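Local coordinates for PTS-dependent dihydroxyacetone kinase operon regulatory protein (Escherichia coli, PDB 4LRZ) that positively regulates the dhaKLM operon from a sigma-70 promoter and represses its own expression, this chain being its N-terminal sensor part with GAF and PAS domains, at residues K51-L56 and L75-E80; Q58-D63 and L179-E184; E66-R71 and A172-L177; C116-A121 and T160-C165; Q226-Q231 and L236-T241. All coordinates share one frame; numbering follows the deposited sequence.

Contact 1. Residues K51-L56 and L75-E80; sequences KAMLTL and LFILDE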
# COMPACT_ATOMS: atom_id res chain seq x y z
N LYS F 51 -18.16 -2.43 -1.47
CA LYS F 51 -17.51 -3.63 -1.93
C LYS F 51 -15.98 -3.60 -1.71
O LYS F 51 -15.43 -4.49 -1.06
CB LYS F 51 -17.82 -3.85 -3.42
CG LYS F 51 -17.41 -5.25 -3.98
CD LYS F 51 -17.04 -5.18 -5.52
CE LYS F 51 -18.16 -5.60 -6.47
NZ LYS F 51 -18.40 -7.09 -6.57
N ALA F 52 -15.33 -2.53 -2.18
CA ALA F 52 -13.90 -2.44 -2.13
C ALA F 52 -13.40 -2.56 -0.68
O ALA F 52 -12.59 -3.44 -0.38
CB ALA F 52 -13.39 -1.18 -2.82
N MET F 53 -13.91 -1.73 0.22
CA MET F 53 -13.51 -1.82 1.62
C MET F 53 -13.97 -3.16 2.25
O MET F 53 -13.30 -3.72 3.11
CB MET F 53 -14.02 -0.60 2.42
CG MET F 53 -13.92 -0.71 3.98
SD MET F 53 -15.51 -0.43 4.90
CE MET F 53 -16.59 -1.31 3.79
N LEU F 54 -15.12 -3.67 1.82
CA LEU F 54 -15.70 -4.86 2.43
C LEU F 54 -14.89 -6.10 2.22
O LEU F 54 -14.62 -6.85 3.16
CB LEU F 54 -17.09 -5.20 1.84
CG LEU F 54 -18.27 -4.98 2.76
CD1 LEU F 54 -19.55 -5.47 2.11
CD2 LEU F 54 -18.03 -5.61 4.14
N THR F 55 -14.54 -6.33 0.97
CA THR F 55 -13.89 -7.58 0.65
C THR F 55 -12.54 -7.61 1.36
O THR F 55 -12.14 -8.65 1.86
CB THR F 55 -13.76 -7.81 -0.85
OG1 THR F 55 -12.74 -6.99 -1.36
CG2 THR F 55 -15.06 -7.48 -1.54
N LEU F 56 -11.89 -6.45 1.46
CA LEU F 56 -10.59 -6.34 2.13
C LEU F 56 -10.78 -6.53 3.63
O LEU F 56 -10.08 -7.31 4.28
CB LEU F 56 -9.98 -4.99 1.84
CG LEU F 56 -9.54 -4.65 0.41
CD1 LEU F 56 -8.93 -3.27 0.44
CD2 LEU F 56 -8.47 -5.64 -0.10
N LEU F 75 -16.64 -9.79 15.67
CA LEU F 75 -15.98 -8.72 14.95
C LEU F 75 -17.00 -8.18 13.93
O LEU F 75 -17.75 -8.97 13.32
CB LEU F 75 -14.73 -9.27 14.27
CG LEU F 75 -13.61 -9.81 15.20
CD1 LEU F 75 -12.70 -10.85 14.50
CD2 LEU F 75 -12.76 -8.67 15.72
N PHE F 76 -17.02 -6.85 13.75
CA PHE F 76 -17.94 -6.18 12.87
C PHE F 76 -17.19 -5.28 11.88
O PHE F 76 -16.24 -4.62 12.26
CB PHE F 76 -18.84 -5.21 13.69
CG PHE F 76 -19.88 -5.87 14.60
CD1 PHE F 76 -20.23 -7.21 14.50
CD2 PHE F 76 -20.61 -5.05 15.51
CE1 PHE F 76 -21.24 -7.75 15.33
CE2 PHE F 76 -21.63 -5.57 16.33
CZ PHE F 76 -21.94 -6.93 16.23
N ILE F 77 -17.65 -5.21 10.64
CA ILE F 77 -17.31 -4.07 9.78
C ILE F 77 -18.55 -3.15 9.66
O ILE F 77 -19.63 -3.65 9.41
CB ILE F 77 -16.96 -4.49 8.34
CG1 ILE F 77 -16.54 -5.93 8.29
CG2 ILE F 77 -15.89 -3.52 7.75
CD1 ILE F 77 -15.32 -6.22 7.25
N LEU F 78 -18.40 -1.84 9.86
CA LEU F 78 -19.50 -0.91 9.66
C LEU F 78 -19.11 0.09 8.58
O LEU F 78 -17.91 0.44 8.46
CB LEU F 78 -19.88 -0.19 10.96
CG LEU F 78 -20.24 -1.03 12.21
CD1 LEU F 78 -18.99 -1.29 13.05
CD2 LEU F 78 -21.25 -0.32 13.07
N ASP F 79 -20.11 0.60 7.83
CA ASP F 79 -19.84 1.65 6.82
C ASP F 79 -19.70 3.02 7.48
O ASP F 79 -19.79 3.09 8.71
CB ASP F 79 -20.85 1.63 5.67
CG ASP F 79 -22.15 2.28 6.03
OD1 ASP F 79 -22.37 2.70 7.18
OD2 ASP F 79 -22.97 2.44 5.11
N GLU F 80 -19.49 4.09 6.71
CA GLU F 80 -19.33 5.38 7.36
C GLU F 80 -20.56 5.86 8.13
O GLU F 80 -20.44 6.82 8.87
CB GLU F 80 -18.85 6.54 6.45
CG GLU F 80 -19.14 6.71 4.92
CD GLU F 80 -20.12 5.77 4.24
OE1 GLU F 80 -21.18 6.24 3.81
OE2 GLU F 80 -19.80 4.58 4.07
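Met53 and Leu54 of helix 51-66 meet Ile77 of strand 74-79 in the GAF domain, where a helix lies against a face of the antiparallel sheet. The helix and strand segments run nearly antiparallel, at 171°, with their axes 9.8 Å apart. The packed part centres on Ile77, which points at the helix and splits between two partners. Its CD1 takes Leu54 CD2 at 4.2 Å, the two side chains crossing obliquely. Its CG2 takes the sulfur, Met53 SD, also at 4.2 Å. Met53 reaches this place with CG anti to its backbone N (chi1 168°). All four touching residues are buried, and Leu61 and Ile161 close in on Ile77 from the same helix and from the next strand. These are van der Waals contacts of moderate closeness. The other side of the helix is different. Lys51 and Ala52 are exposed and take no part, and Thr55 turns its CB from the strand. There the chain of another protein packs on Thr55, and Lys51 NZ makes a long, weak ion pair with it. The sulfur also nears the strand backbone: Met53 SD is 4.4 Å from Leu78 O.

Contact 2. Residues Q58-D63 and L179-E184; sequences QAALED and LAIARE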
# COMPACT_ATOMS: atom_id res chain seq x y z
N GLN F 58 -13.25 -8.13 5.18
CA GLN F 58 -13.76 -9.48 5.54
C GLN F 58 -12.60 -10.52 5.59
O GLN F 58 -12.58 -11.38 6.47
CB GLN F 58 -14.86 -9.93 4.56
CG GLN F 58 -16.24 -9.24 4.76
CD GLN F 58 -17.30 -9.59 3.67
OE1 GLN F 58 -18.48 -9.73 3.98
NE2 GLN F 58 -16.88 -9.72 2.41
N ALA F 59 -11.65 -10.41 4.65
CA ALA F 59 -10.47 -11.28 4.64
C ALA F 59 -9.63 -11.08 5.92
O ALA F 59 -9.20 -12.06 6.57
CB ALA F 59 -9.61 -11.05 3.38
N ALA F 60 -9.44 -9.80 6.26
CA ALA F 60 -8.65 -9.38 7.41
C ALA F 60 -9.27 -9.84 8.74
O ALA F 60 -8.57 -10.26 9.71
CB ALA F 60 -8.54 -7.86 7.39
N LEU F 61 -10.60 -9.78 8.77
CA LEU F 61 -11.38 -10.17 9.93
C LEU F 61 -11.46 -11.67 10.12
O LEU F 61 -11.37 -12.14 11.25
CB LEU F 61 -12.78 -9.53 9.88
CG LEU F 61 -12.95 -8.35 10.84
CD1 LEU F 61 -11.81 -7.41 10.82
CD2 LEU F 61 -14.28 -7.55 10.65
N GLU F 62 -11.71 -12.41 9.05
CA GLU F 62 -11.52 -13.88 9.07
C GLU F 62 -10.18 -14.30 9.66
O GLU F 62 -10.15 -15.19 10.51
CB GLU F 62 -11.67 -14.53 7.67
CG GLU F 62 -13.13 -14.41 7.22
CD GLU F 62 -13.31 -14.46 5.72
OE1 GLU F 62 -14.46 -14.18 5.25
OE2 GLU F 62 -12.31 -14.80 5.02
N ASP F 63 -9.11 -13.66 9.20
CA ASP F 63 -7.78 -13.94 9.72
C ASP F 63 -7.64 -13.57 11.21
O ASP F 63 -6.99 -14.29 11.97
CB ASP F 63 -6.71 -13.23 8.88
CG ASP F 63 -6.59 -13.81 7.44
OD1 ASP F 63 -5.66 -13.41 6.70
OD2 ASP F 63 -7.41 -14.68 7.01
N LEU F 179 -7.45 -1.17 15.86
CA LEU F 179 -6.64 -0.14 15.24
C LEU F 179 -5.71 -0.64 14.12
O LEU F 179 -5.65 -0.11 12.99
CB LEU F 179 -5.85 0.60 16.33
CG LEU F 179 -4.76 1.60 15.98
CD1 LEU F 179 -5.34 2.91 15.55
CD2 LEU F 179 -3.91 1.81 17.16
N ALA F 180 -4.99 -1.70 14.41
CA ALA F 180 -4.05 -2.23 13.44
C ALA F 180 -4.78 -2.78 12.21
O ALA F 180 -4.28 -2.64 11.08
CB ALA F 180 -3.22 -3.31 14.11
N ILE F 181 -5.93 -3.43 12.42
CA ILE F 181 -6.75 -3.93 11.31
C ILE F 181 -7.37 -2.78 10.52
O ILE F 181 -7.32 -2.79 9.30
CB ILE F 181 -7.81 -4.91 11.76
CG1 ILE F 181 -7.16 -6.20 12.23
CG2 ILE F 181 -8.78 -5.23 10.65
CD1 ILE F 181 -8.12 -7.07 13.02
N ALA F 182 -7.88 -1.75 11.19
CA ALA F 182 -8.38 -0.56 10.43
C ALA F 182 -7.29 0.05 9.62
O ALA F 182 -7.48 0.39 8.46
CB ALA F 182 -9.08 0.55 11.32
N ARG F 183 -6.13 0.23 10.22
CA ARG F 183 -5.01 0.76 9.41
C ARG F 183 -4.53 -0.11 8.25
O ARG F 183 -4.13 0.41 7.19
CB ARG F 183 -3.88 1.25 10.28
CG ARG F 183 -4.04 2.78 10.40
CD ARG F 183 -3.98 3.29 11.83
NE ARG F 183 -2.63 3.20 12.38
CZ ARG F 183 -2.14 4.00 13.33
NH1 ARG F 183 -2.87 4.99 13.85
NH2 ARG F 183 -0.90 3.80 13.75
N GLU F 184 -4.63 -1.43 8.42
CA GLU F 184 -4.25 -2.35 7.37
C GLU F 184 -5.24 -2.26 6.21
O GLU F 184 -4.81 -2.13 5.08
CB GLU F 184 -4.15 -3.77 7.94
CG GLU F 184 -4.49 -4.88 6.95
CD GLU F 184 -4.09 -6.29 7.45
OE1 GLU F 184 -3.46 -7.01 6.63
OE2 GLU F 184 -4.41 -6.69 8.61
O HOH W 1 -5.33 -9.06 10.07
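Two helices of the GAF domain pair here, Ala60 and Leu61 of helix 51-66 meeting Ile181 of the long helix 174-211. The segments run antiparallel at 151°, with their axes 10.4 Å apart. Ala60 and Ile181 have the closest CA atoms, at 7.0 Å. One methyl does most of the touching. Ile181 CG2 stands anti to its own backbone N (chi1 -69° for CG1), which sends it across to the other helix. It lies 3.7 Å from Leu61 CD1 and 4.2 Å from Ala60 CB. The Leu61 and Ile181 side chains meet at about a right angle, and Ile161 of the sheet packs on both.

Beside this apolar patch is a polar edge. A water donates to Glu184 OE2 at 2.9 Å and, weakly, to Ala60 O at 3.5 Å, so it links the two helices. Asp63 OD1 lies 6.8 Å from Glu184 OE1, two like charges not in contact. Arg183 of the second subunit forms a salt bridge with Asp63 and packs on Glu184. Ala180 of that subunit packs on Ile181. The chemistry thus divides: within the chain the helices meet through methyl groups and one water, while the salt bridge from Arg183 of the second subunit probably offsets the charge of Asp63 next to Glu184.

Contact 3. Residues E66-R71 and A172-L177; sequences EYMAPR and AADLPL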
# COMPACT_ATOMS: atom_id res chain seq x y z
N GLU F 66 -9.42 -16.40 13.15
CA GLU F 66 -8.65 -17.64 13.09
C GLU F 66 -7.55 -17.74 14.17
O GLU F 66 -7.46 -18.75 14.81
CB GLU F 66 -8.02 -17.81 11.70
CG GLU F 66 -7.35 -19.19 11.54
CD GLU F 66 -6.39 -19.30 10.36
OE1 GLU F 66 -5.61 -20.30 10.33
OE2 GLU F 66 -6.42 -18.41 9.46
N TYR F 67 -6.74 -16.69 14.34
CA TYR F 67 -5.65 -16.71 15.33
C TYR F 67 -6.05 -16.36 16.77
O TYR F 67 -5.21 -16.38 17.67
CB TYR F 67 -4.47 -15.86 14.88
CG TYR F 67 -3.82 -16.46 13.69
CD1 TYR F 67 -2.82 -17.42 13.81
CD2 TYR F 67 -4.28 -16.13 12.42
CE1 TYR F 67 -2.27 -18.00 12.71
CE2 TYR F 67 -3.73 -16.70 11.31
CZ TYR F 67 -2.73 -17.63 11.46
OH TYR F 67 -2.22 -18.17 10.32
N MET F 68 -7.35 -16.10 16.95
CA MET F 68 -7.94 -15.77 18.23
C MET F 68 -8.88 -16.84 18.80
O MET F 68 -9.03 -16.94 20.03
CB MET F 68 -8.75 -14.49 18.06
CG MET F 68 -8.86 -13.68 19.30
SD MET F 68 -9.59 -12.12 18.88
CE MET F 68 -8.55 -11.12 19.87
N ALA F 69 -9.58 -17.57 17.93
CA ALA F 69 -10.50 -18.63 18.37
C ALA F 69 -9.72 -19.66 19.22
O ALA F 69 -8.61 -20.06 18.81
CB ALA F 69 -11.15 -19.32 17.15
N PRO F 70 -10.28 -20.12 20.38
CA PRO F 70 -11.59 -19.91 21.00
C PRO F 70 -11.63 -18.71 21.94
O PRO F 70 -10.67 -18.45 22.68
CB PRO F 70 -11.80 -21.19 21.82
CG PRO F 70 -10.36 -21.77 22.05
CD PRO F 70 -9.39 -20.94 21.23
N ARG F 71 -12.76 -18.00 21.91
CA ARG F 71 -12.94 -16.73 22.57
C ARG F 71 -14.40 -16.30 22.37
O ARG F 71 -14.94 -16.46 21.28
CB ARG F 71 -11.97 -15.71 21.98
CG ARG F 71 -12.39 -14.31 22.19
CD ARG F 71 -11.27 -13.29 22.28
NE ARG F 71 -11.69 -12.26 23.24
CZ ARG F 71 -11.34 -10.98 23.21
NH1 ARG F 71 -10.56 -10.50 22.24
NH2 ARG F 71 -11.78 -10.19 24.16
N ALA F 172 -6.61 -6.37 27.06
CA ALA F 172 -5.86 -5.16 26.77
C ALA F 172 -5.40 -5.05 25.29
O ALA F 172 -5.04 -3.98 24.80
CB ALA F 172 -4.66 -5.06 27.74
N ALA F 173 -5.39 -6.17 24.58
CA ALA F 173 -4.99 -6.19 23.18
C ALA F 173 -6.13 -5.96 22.17
O ALA F 173 -5.88 -5.85 20.97
CB ALA F 173 -4.25 -7.52 22.86
N ASP F 174 -7.37 -5.90 22.66
CA ASP F 174 -8.55 -5.72 21.82
C ASP F 174 -8.55 -4.42 21.02
O ASP F 174 -8.79 -4.41 19.81
CB ASP F 174 -9.82 -5.86 22.66
CG ASP F 174 -10.00 -7.29 23.24
OD1 ASP F 174 -9.16 -8.17 22.93
OD2 ASP F 174 -10.95 -7.53 24.03
N LEU F 175 -8.27 -3.32 21.70
CA LEU F 175 -8.28 -2.02 21.04
C LEU F 175 -7.17 -1.86 19.97
O LEU F 175 -7.46 -1.59 18.78
CB LEU F 175 -8.22 -0.93 22.11
CG LEU F 175 -8.48 0.51 21.65
CD1 LEU F 175 -9.80 0.66 20.90
CD2 LEU F 175 -8.47 1.44 22.88
N PRO F 176 -5.89 -2.06 20.36
CA PRO F 176 -4.82 -1.98 19.34
C PRO F 176 -5.04 -2.95 18.18
O PRO F 176 -4.63 -2.66 17.08
CB PRO F 176 -3.54 -2.26 20.14
CG PRO F 176 -3.96 -2.99 21.32
CD PRO F 176 -5.35 -2.44 21.68
N LEU F 177 -5.76 -4.05 18.41
CA LEU F 177 -6.08 -4.96 17.33
C LEU F 177 -7.03 -4.37 16.28
O LEU F 177 -6.80 -4.52 15.08
CB LEU F 177 -6.63 -6.28 17.88
CG LEU F 177 -7.08 -7.30 16.81
CD1 LEU F 177 -5.92 -7.90 16.00
CD2 LEU F 177 -7.86 -8.42 17.45
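Arg71 and Asp174 tie the loop after helix 51-66 to the beginning of helix 174-211 in the GAF domain. The charged part is a salt bridge made end-on with two nitrogens. Arg71 NH2 donates to Asp174 OD2 at 2.8 Å and almost straight, at 174°. This oxygen lies in the guanidinium plane and is met on its syn side. Arg71 NH1 donates to Asp174 OD1, also at 2.8 Å but bent, at 147°, and from above the carboxylate plane. The two planes are turned 33° against each other, consistent with one straight and one bent bond. Asp174 OD1 also accepts from Thr171 OG1, so Arg71 and Thr171 both grip the carboxylate; Arg71 NH2 has a weak bond to Gln169 O. Replacing Arg71 by a leucine would probably leave the buried Asp174 charge without its mate and its carboxylate held by Thr171 but freer to turn. Ala173 of the second subunit packs on both Met68 and Asp174.

The apolar part is smaller. Met68 swings CG anti to its backbone N and bends at its last torsion. Its methyl then lies at the edge of the Arg71 guanidinium, in plane. Tip to tip, Met68 CE meets Leu177 CD2 at 3.7 Å.

Contact 4. Residues C116-A121 and T160-C165; sequences CALSLA and TIALAC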
# COMPACT_ATOMS: atom_id res chain seq x y z
N CYS F 116 -21.35 4.53 22.62
CA CYS F 116 -20.80 3.24 22.28
C CYS F 116 -19.67 3.42 21.28
O CYS F 116 -19.79 4.19 20.33
CB CYS F 116 -21.88 2.33 21.67
SG CYS F 116 -21.35 0.62 21.49
N ALA F 117 -18.58 2.68 21.47
CA ALA F 117 -17.46 2.71 20.56
C ALA F 117 -17.89 2.59 19.07
O ALA F 117 -17.33 3.25 18.18
CB ALA F 117 -16.46 1.60 20.95
N LEU F 118 -18.90 1.75 18.82
CA LEU F 118 -19.40 1.52 17.46
C LEU F 118 -19.63 2.84 16.72
O LEU F 118 -19.39 2.91 15.49
CB LEU F 118 -20.73 0.75 17.51
CG LEU F 118 -20.70 -0.68 17.99
CD1 LEU F 118 -22.04 -1.35 17.84
CD2 LEU F 118 -19.63 -1.46 17.16
N SER F 119 -20.10 3.87 17.44
CA SER F 119 -20.21 5.23 16.82
C SER F 119 -19.14 6.19 17.26
O SER F 119 -18.71 7.03 16.48
CB SER F 119 -21.60 5.87 17.06
OG SER F 119 -21.87 6.08 18.44
N LEU F 120 -18.72 6.12 18.51
CA LEU F 120 -17.85 7.16 19.04
C LEU F 120 -16.50 7.17 18.32
O LEU F 120 -15.80 8.20 18.27
CB LEU F 120 -17.63 6.90 20.51
CG LEU F 120 -17.79 8.02 21.50
CD1 LEU F 120 -16.97 7.63 22.74
CD2 LEU F 120 -17.48 9.45 20.95
N ALA F 121 -16.12 6.03 17.75
CA ALA F 121 -14.85 5.99 17.03
C ALA F 121 -14.85 6.94 15.85
O ALA F 121 -13.91 7.71 15.69
CB ALA F 121 -14.49 4.56 16.60
N THR F 160 -15.69 1.46 9.87
CA THR F 160 -15.24 1.26 11.26
C THR F 160 -15.02 -0.23 11.50
O THR F 160 -15.81 -1.05 11.03
CB THR F 160 -16.30 1.75 12.30
OG1 THR F 160 -16.44 3.16 12.21
CG2 THR F 160 -15.88 1.37 13.73
N ILE F 161 -13.98 -0.58 12.25
CA ILE F 161 -13.72 -1.98 12.60
C ILE F 161 -14.00 -2.07 14.07
O ILE F 161 -13.46 -1.29 14.85
CB ILE F 161 -12.24 -2.43 12.36
CG1 ILE F 161 -11.83 -2.26 10.89
CG2 ILE F 161 -11.99 -3.92 12.78
CD1 ILE F 161 -12.57 -3.18 9.89
N ALA F 162 -14.81 -3.03 14.46
CA ALA F 162 -15.10 -3.20 15.86
C ALA F 162 -15.03 -4.67 16.32
O ALA F 162 -15.21 -5.61 15.51
CB ALA F 162 -16.52 -2.62 16.19
N LEU F 163 -14.82 -4.80 17.62
CA LEU F 163 -14.75 -6.04 18.34
C LEU F 163 -15.68 -5.92 19.56
O LEU F 163 -15.51 -5.02 20.38
CB LEU F 163 -13.32 -6.27 18.79
CG LEU F 163 -12.93 -7.51 19.61
CD1 LEU F 163 -11.48 -7.91 19.28
CD2 LEU F 163 -13.12 -7.31 21.10
N ALA F 164 -16.63 -6.86 19.67
CA ALA F 164 -17.62 -6.90 20.76
C ALA F 164 -17.36 -8.14 21.60
O ALA F 164 -17.11 -9.21 21.05
CB ALA F 164 -19.02 -6.95 20.19
N CYS F 165 -17.43 -8.00 22.93
CA CYS F 165 -17.28 -9.13 23.85
C CYS F 165 -17.92 -8.87 25.19
O CYS F 165 -18.01 -7.72 25.61
CB CYS F 165 -15.80 -9.51 24.04
SG CYS F 165 -14.76 -8.40 25.03
O HOH W 2 -17.33 4.67 14.40
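Torsions in Leu118 and Thr160 bring helix 117-124 and strand 157-166 together. In Leu118, CG lies anti to the carbonyl carbon (chi1 -68°) and CD1 anti to CA (chi2 -174°). The CB bond points from the strand, but these torsions fold the other branch, CD2, back over it. Leu118 CD2 then rests on Ala162 CB at 3.5 Å, a close methyl-to-methyl contact. In Thr160 the hydroxyl stands anti to the carbonyl carbon (chi1 -67°), which directs OG1 to a water held by the helix backbone.

This water fills the join at that end. It donates to Leu118 O at 2.9 Å and, weakly, to Ser119 O at 3.4 Å. Thr160 OG1 is its third partner, at 2.8 Å. The water thus serves polar atoms among residues that are all buried. Thr160 CG2 also approaches Leu118 O, at 4.2 Å. Cys116 is the N-cap residue just before the helix, and its O accepts from both Ser119 N and Leu120 N at 2.9 Å.

The strand is the middle one of the GAF domain's five-stranded antiparallel sheet, between strands 74-79 and 143-151. Ala162 and Thr160 face helix 117-124. Ile161 and Leu163 point the other way, to helix 174-211. Phe76 of the neighbouring strand and Phe102 and Cys108 of loops also pack on Leu118. The sheet is therefore sandwiched here between a short helix on one side and helices 51-66 and 174-211 on the other.

Contact 5. Residues Q226-Q231 and L236-T241; sequences QFINAQ and LRLDAT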
# COMPACT_ATOMS: atom_id res chain seq x y z
N GLN F 226 12.07 -1.96 -22.81
CA GLN F 226 10.87 -1.67 -22.04
C GLN F 226 9.71 -1.31 -22.93
O GLN F 226 8.57 -1.64 -22.60
CB GLN F 226 11.08 -0.56 -20.96
CG GLN F 226 12.11 -0.95 -19.91
CD GLN F 226 11.76 -2.26 -19.24
OE1 GLN F 226 12.42 -3.28 -19.47
NE2 GLN F 226 10.68 -2.26 -18.42
N PHE F 227 9.99 -0.59 -24.01
CA PHE F 227 8.96 -0.25 -24.99
C PHE F 227 9.54 0.01 -26.36
O PHE F 227 10.71 0.42 -26.49
CB PHE F 227 8.02 0.90 -24.56
CG PHE F 227 8.72 2.15 -24.01
CD1 PHE F 227 9.11 3.19 -24.86
CD2 PHE F 227 8.85 2.33 -22.62
CE1 PHE F 227 9.69 4.38 -24.34
CE2 PHE F 227 9.43 3.47 -22.07
CZ PHE F 227 9.86 4.51 -22.93
N ILE F 228 8.70 -0.24 -27.36
CA ILE F 228 9.01 0.03 -28.76
C ILE F 228 7.69 0.30 -29.48
O ILE F 228 6.72 -0.44 -29.29
CB ILE F 228 9.77 -1.17 -29.40
CG1 ILE F 228 10.19 -0.86 -30.83
CG2 ILE F 228 8.92 -2.47 -29.38
CD1 ILE F 228 11.10 -1.94 -31.44
N ASN F 229 7.62 1.35 -30.28
CA ASN F 229 6.36 1.63 -30.98
C ASN F 229 6.35 1.00 -32.37
O ASN F 229 7.39 0.52 -32.81
CB ASN F 229 5.94 3.11 -30.97
CG ASN F 229 6.90 4.05 -31.73
OD1 ASN F 229 6.66 5.25 -31.75
ND2 ASN F 229 7.99 3.53 -32.26
N ALA F 230 5.19 0.95 -33.02
CA ALA F 230 5.07 0.36 -34.36
C ALA F 230 6.12 0.88 -35.34
O ALA F 230 6.72 0.10 -36.06
CB ALA F 230 3.64 0.55 -34.93
N GLN F 231 6.34 2.19 -35.31
CA GLN F 231 7.23 2.90 -36.21
C GLN F 231 8.68 2.40 -36.09
O GLN F 231 9.37 2.21 -37.10
CB GLN F 231 7.16 4.42 -35.95
CG GLN F 231 5.74 5.07 -35.98
CD GLN F 231 4.91 4.91 -34.67
OE1 GLN F 231 4.52 3.79 -34.29
NE2 GLN F 231 4.60 6.04 -34.02
N LEU F 236 13.54 -0.85 -37.84
CA LEU F 236 14.63 -1.69 -37.37
C LEU F 236 14.33 -3.16 -37.56
O LEU F 236 15.04 -4.02 -37.02
CB LEU F 236 14.91 -1.41 -35.89
CG LEU F 236 15.34 0.01 -35.55
CD1 LEU F 236 15.69 0.08 -34.11
CD2 LEU F 236 16.51 0.47 -36.42
N ARG F 237 13.30 -3.44 -38.35
CA ARG F 237 12.77 -4.78 -38.51
C ARG F 237 12.91 -5.69 -37.26
O ARG F 237 13.54 -6.76 -37.30
CB ARG F 237 13.30 -5.41 -39.78
CG ARG F 237 12.73 -4.76 -41.04
CD ARG F 237 13.16 -5.48 -42.29
NE ARG F 237 14.61 -5.70 -42.31
CZ ARG F 237 15.20 -6.89 -42.17
NH1 ARG F 237 14.47 -8.00 -42.00
NH2 ARG F 237 16.52 -6.96 -42.20
N LEU F 238 12.34 -5.23 -36.15
CA LEU F 238 12.20 -6.04 -34.96
C LEU F 238 10.76 -6.51 -34.80
O LEU F 238 9.83 -5.85 -35.27
CB LEU F 238 12.67 -5.29 -33.71
CG LEU F 238 14.18 -5.15 -33.48
CD1 LEU F 238 14.47 -4.48 -32.11
CD2 LEU F 238 14.90 -6.51 -33.60
N ASP F 239 10.60 -7.67 -34.16
CA ASP F 239 9.27 -8.17 -33.85
C ASP F 239 8.54 -7.25 -32.88
O ASP F 239 9.01 -6.97 -31.77
CB ASP F 239 9.30 -9.59 -33.27
CG ASP F 239 7.90 -10.08 -32.88
OD1 ASP F 239 6.89 -9.43 -33.22
OD2 ASP F 239 7.80 -11.13 -32.24
N ALA F 240 7.37 -6.82 -33.33
CA ALA F 240 6.56 -5.79 -32.67
C ALA F 240 6.06 -6.12 -31.25
O ALA F 240 5.79 -5.19 -30.48
CB ALA F 240 5.36 -5.40 -33.60
N THR F 241 5.93 -7.42 -30.93
CA THR F 241 5.44 -7.93 -29.64
C THR F 241 6.42 -8.86 -28.87
O THR F 241 6.28 -9.02 -27.65
CB THR F 241 4.04 -8.66 -29.73
OG1 THR F 241 4.21 -10.01 -30.19
CG2 THR F 241 3.02 -7.90 -30.61
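Ile228 reaches Leu238 and Ala240 in the PAS domain. It ends strand 225-228, an outermost strand, within this chain, of the domain's antiparallel sheet. Helix 230-235 follows at once, with Asn229 as its N-cap residue, and the chain returns as the loop 236-241. The CB bond of Ile228 points at that loop, but neither CB nor CG1 comes into contact with it. The long branch runs extended, CG1 anti to the backbone N (chi1 -176°); with chi2 also near anti, this places CD1 at Leu238. That tip, Ile228 CD1, comes within 4.3 Å of Leu238 CD1. The short branch goes to another part of the loop: Ile228 CG2 lies 4.3 Å from the backbone Ala240 O. One side chain therefore spans two places in the loop, by loose van der Waals contacts alone. Of the residues that touch, none is fully buried, so this is packing at the surface. Leu236, by contrast, is buried and turns to Ile217 and Leu252 of the domain.

The loop has its own brace beside the contact. Asp239 and Thr241 form an Asx turn around Ala240. The carboxylate receives the N-H from above its plane, yet the bond is straight, at 174°: Thr241 N donates to Asp239 OD1 at 3.2 Å.

Contacts 1 to 4 belong to the GAF domain, with centres 10 to 18 Å apart; contact 5 lies in the PAS domain, about 45 to 56 Å from their centres. Contacts 1 and 2 share helix 51-66, and contacts 2 and 3 share helix 174-211. Contacts 1 and 4 reach neighbouring strands of one sheet, 74-79 and 157-166. Along the chain, contact 1 closes before contact 4 opens, and contact 4 falls within the span of contacts 2 and 3. Contact 5 comes last. Helix 174-211 leaves the GAF domain and leads to the PAS domain, joining the two sensor modules. Contacts 2, 3 and 5 also touch the second subunit, so residues of both domains meet it.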